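Local structure of putative oxidoreductase (Magnetospirillum magnetotacticum, 3C1A) at residues A[206-211]-A[223-228]. The protein is a putative oxidoreductase that probably binds a nicotinamide adenine dinucleotide cofactor through its Rossmann-fold domain, its substrate being unknown. Sequence-based numbering, arbitrary orientation.
Sequences AGDVTL and RLCNTM
Two neighbouring strands of a beta hairpin, 204-215 and 218-225, run antiparallel here, joined by a pair of backbone hydrogen bonds: V209 N to L224 O (2.8 Å) and L224 N to V209 O (2.9 Å). On the face carrying D208, T210, C225 and R223, arginine and aspartate sit diagonally. R223, with CG anti to its backbone N (chi1 -166°) and an extended chain, runs past T210 OG1 into a side-on salt bridge: NE donates to D208 OD1 (2.8 Å), NH2 to D208 OD2 (2.7 Å). The carboxylate is turned 45° from the guanidinium, and NH2 reaches OD2 from above its plane. Arginine suits the site because NH1 remains for a salt bridge to E154 on strand 148-158; with an alanine in place of R223, both acids would probably lose their cationic mate. On the other face aliphatic V209 and L224 lie side by side (CG1 to CB 3.8 Å), against helix 168-184. Where strand 218-225 ends, N226 N donates to G207 O, and its short amide stands in for a backbone carbonyl, OD1 accepting an in-plane hydrogen bond from G207 N (2.7 Å). Such a two-faced hairpin, one side against a helix, belongs to the open sheet of the GFO/IDH/MocA C-terminal domain.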
ATOM      1  N   ALA A 206       7.190 -20.446  -3.102  1.00 18.97           N
ATOM      2  CA  ALA A 206       5.831 -20.907  -2.885  1.00 18.12           C
ATOM      3  C   ALA A 206       5.766 -21.212  -1.388  1.00 18.43           C
ATOM      4  O   ALA A 206       6.556 -22.021  -0.879  1.00 18.26           O
ATOM      5  CB  ALA A 206       5.565 -22.186  -3.694  1.00 16.47           C
ATOM      6  N   GLY A 207       4.853 -20.555  -0.680  1.00 13.90           N
ATOM      7  CA  GLY A 207       4.760 -20.766   0.745  1.00 16.86           C
ATOM      8  C   GLY A 207       3.706 -20.024   1.522  1.00 14.66           C
ATOM      9  O   GLY A 207       2.797 -19.398   0.962  1.00 15.48           O
ATOM     10  N   ASP A 208       3.861 -20.142   2.839  1.00 16.79           N
ATOM     11  CA  ASP A 208       2.875 -19.786   3.857  1.00 15.25           C
ATOM     12  C   ASP A 208       3.640 -19.238   5.051  1.00 15.96           C
ATOM     13  O   ASP A 208       4.317 -20.005   5.712  1.00 11.34           O
ATOM     14  CB  ASP A 208       2.127 -21.049   4.278  1.00 16.35           C
ATOM     15  CG  ASP A 208       0.899 -20.778   5.175  1.00 16.98           C
ATOM     16  OD1 ASP A 208       0.671 -19.614   5.597  1.00 16.15           O
ATOM     17  OD2 ASP A 208       0.166 -21.775   5.499  1.00 13.87           O
ATOM     18  N   VAL A 209       3.518 -17.925   5.321  1.00 13.27           N
ATOM     19  CA  VAL A 209       4.238 -17.291   6.414  1.00 14.45           C
ATOM     20  C   VAL A 209       3.243 -16.505   7.258  1.00 12.92           C
ATOM     21  O   VAL A 209       2.229 -16.010   6.756  1.00 14.65           O
ATOM     22  CB  VAL A 209       5.382 -16.392   5.939  1.00 14.27           C
ATOM     23  CG1 VAL A 209       4.840 -15.238   5.090  1.00 15.15           C
ATOM     24  CG2 VAL A 209       6.201 -15.859   7.122  1.00 14.65           C
ATOM     25  N   THR A 210       3.478 -16.516   8.565  1.00 13.71           N
ATOM     26  CA  THR A 210       2.781 -15.621   9.471  1.00 12.26           C
ATOM     27  C   THR A 210       3.767 -14.666  10.144  1.00 12.47           C
ATOM     28  O   THR A 210       4.757 -15.115  10.745  1.00 14.34           O
ATOM     29  CB  THR A 210       1.924 -16.375  10.499  1.00 13.66           C
ATOM     30  OG1 THR A 210       0.798 -16.951   9.804  1.00 16.69           O
ATOM     31  CG2 THR A 210       1.396 -15.372  11.560  1.00 10.79           C
ATOM     32  N   LEU A 211       3.497 -13.363  10.017  1.00 14.21           N
ATOM     33  CA  LEU A 211       4.224 -12.316  10.733  1.00 12.80           C
ATOM     34  C   LEU A 211       3.525 -12.002  12.044  1.00 15.04           C
ATOM     35  O   LEU A 211       2.330 -11.763  12.055  1.00 14.35           O
ATOM     36  CB  LEU A 211       4.350 -11.025   9.911  1.00 13.49           C
ATOM     37  CG  LEU A 211       4.891 -11.162   8.490  1.00 17.65           C
ATOM     38  CD1 LEU A 211       5.139  -9.794   7.940  1.00 18.88           C
ATOM     39  CD2 LEU A 211       6.152 -12.021   8.440  1.00 19.15           C
ATOM     40  N   ARG A 223      -1.015 -13.261   8.080  1.00 13.17           N
ATOM     41  CA  ARG A 223      -0.744 -14.450   7.266  1.00 14.05           C
ATOM     42  C   ARG A 223      -0.711 -14.121   5.757  1.00  9.29           C
ATOM     43  O   ARG A 223      -1.631 -13.502   5.225  1.00 15.11           O
ATOM     44  CB  ARG A 223      -1.751 -15.556   7.560  1.00 14.16           C
ATOM     45  CG  ARG A 223      -1.321 -16.932   7.008  1.00 16.37           C
ATOM     46  CD  ARG A 223      -2.487 -17.862   6.795  1.00 15.69           C
ATOM     47  NE  ARG A 223      -2.056 -19.100   6.155  1.00 16.56           N
ATOM     48  CZ  ARG A 223      -2.877 -19.951   5.539  1.00 16.67           C
ATOM     49  NH1 ARG A 223      -4.193 -19.744   5.493  1.00 19.58           N
ATOM     50  NH2 ARG A 223      -2.372 -21.051   4.985  1.00 17.22           N
ATOM     51  N   LEU A 224       0.388 -14.542   5.119  1.00 12.82           N
ATOM     52  CA  LEU A 224       0.654 -14.435   3.678  1.00 10.77           C
ATOM     53  C   LEU A 224       0.961 -15.844   3.136  1.00  8.80           C
ATOM     54  O   LEU A 224       1.943 -16.491   3.569  1.00 13.55           O
ATOM     55  CB  LEU A 224       1.865 -13.540   3.393  1.00 11.69           C
ATOM     56  CG  LEU A 224       2.050 -12.261   4.222  1.00 11.14           C
ATOM     57  CD1 LEU A 224       3.448 -11.611   4.037  1.00 11.56           C
ATOM     58  CD2 LEU A 224       0.909 -11.263   3.925  1.00  7.81           C
ATOM     59  N   CYS A 225       0.131 -16.284   2.207  1.00 11.82           N
ATOM     60  CA  CYS A 225       0.232 -17.588   1.558  1.00 11.27           C
ATOM     61  C   CYS A 225      -0.141 -17.546   0.065  1.00 12.14           C
ATOM     62  O   CYS A 225      -1.257 -17.156  -0.302  1.00 12.73           O
ATOM     63  CB  CYS A 225      -0.631 -18.567   2.289  1.00  9.35           C
ATOM     64  SG  CYS A 225      -0.602 -20.193   1.500  1.00 14.29           S
ATOM     65  N   ASN A 226       0.825 -17.901  -0.790  1.00 14.09           N
ATOM     66  CA  ASN A 226       0.651 -17.823  -2.247  1.00 13.58           C
ATOM     67  C   ASN A 226       0.335 -19.187  -2.894  1.00 16.78           C
ATOM     68  O   ASN A 226       0.515 -19.374  -4.116  1.00 15.17           O
ATOM     69  CB  ASN A 226       1.832 -17.135  -2.945  1.00 13.15           C
ATOM     70  CG  ASN A 226       3.156 -17.911  -2.830  1.00 12.67           C
ATOM     71  OD1 ASN A 226       3.240 -18.898  -2.114  1.00 13.26           O
ATOM     72  ND2 ASN A 226       4.190 -17.442  -3.536  1.00  9.22           N
ATOM     73  N   THR A 227      -0.197 -20.112  -2.083  1.00 17.86           N
ATOM     74  CA  THR A 227      -0.586 -21.429  -2.566  1.00 16.69           C
ATOM     75  C   THR A 227      -2.053 -21.751  -2.255  1.00 16.99           C
ATOM     76  O   THR A 227      -2.406 -22.909  -2.164  1.00 19.30           O
ATOM     77  CB  THR A 227       0.357 -22.506  -2.004  1.00 18.56           C
ATOM     78  OG1 THR A 227       0.322 -22.511  -0.569  1.00 21.10           O
ATOM     79  CG2 THR A 227       1.784 -22.255  -2.436  1.00 16.22           C
HETATM   80  N   MSE A 228      -2.908 -20.746  -2.098  1.00 15.19           N
HETATM   81  CA  MSE A 228      -4.312 -20.961  -1.725  1.00 15.97           C
HETATM   82  C   MSE A 228      -5.235 -20.079  -2.544  1.00 15.58           C
HETATM   83  O   MSE A 228      -4.793 -19.152  -3.224  1.00 20.28           O
HETATM   84  CB  MSE A 228      -4.557 -20.694  -0.219  1.00 16.04           C
HETATM   85  CG  MSE A 228      -4.290 -19.287   0.175  1.00  8.53           C
HETATM   86 SE   MSE A 228      -4.557 -18.807   2.009  0.75 15.55          SE
HETATM   87  CE  MSE A 228      -6.320 -18.099   1.882  1.00 22.37           C
TER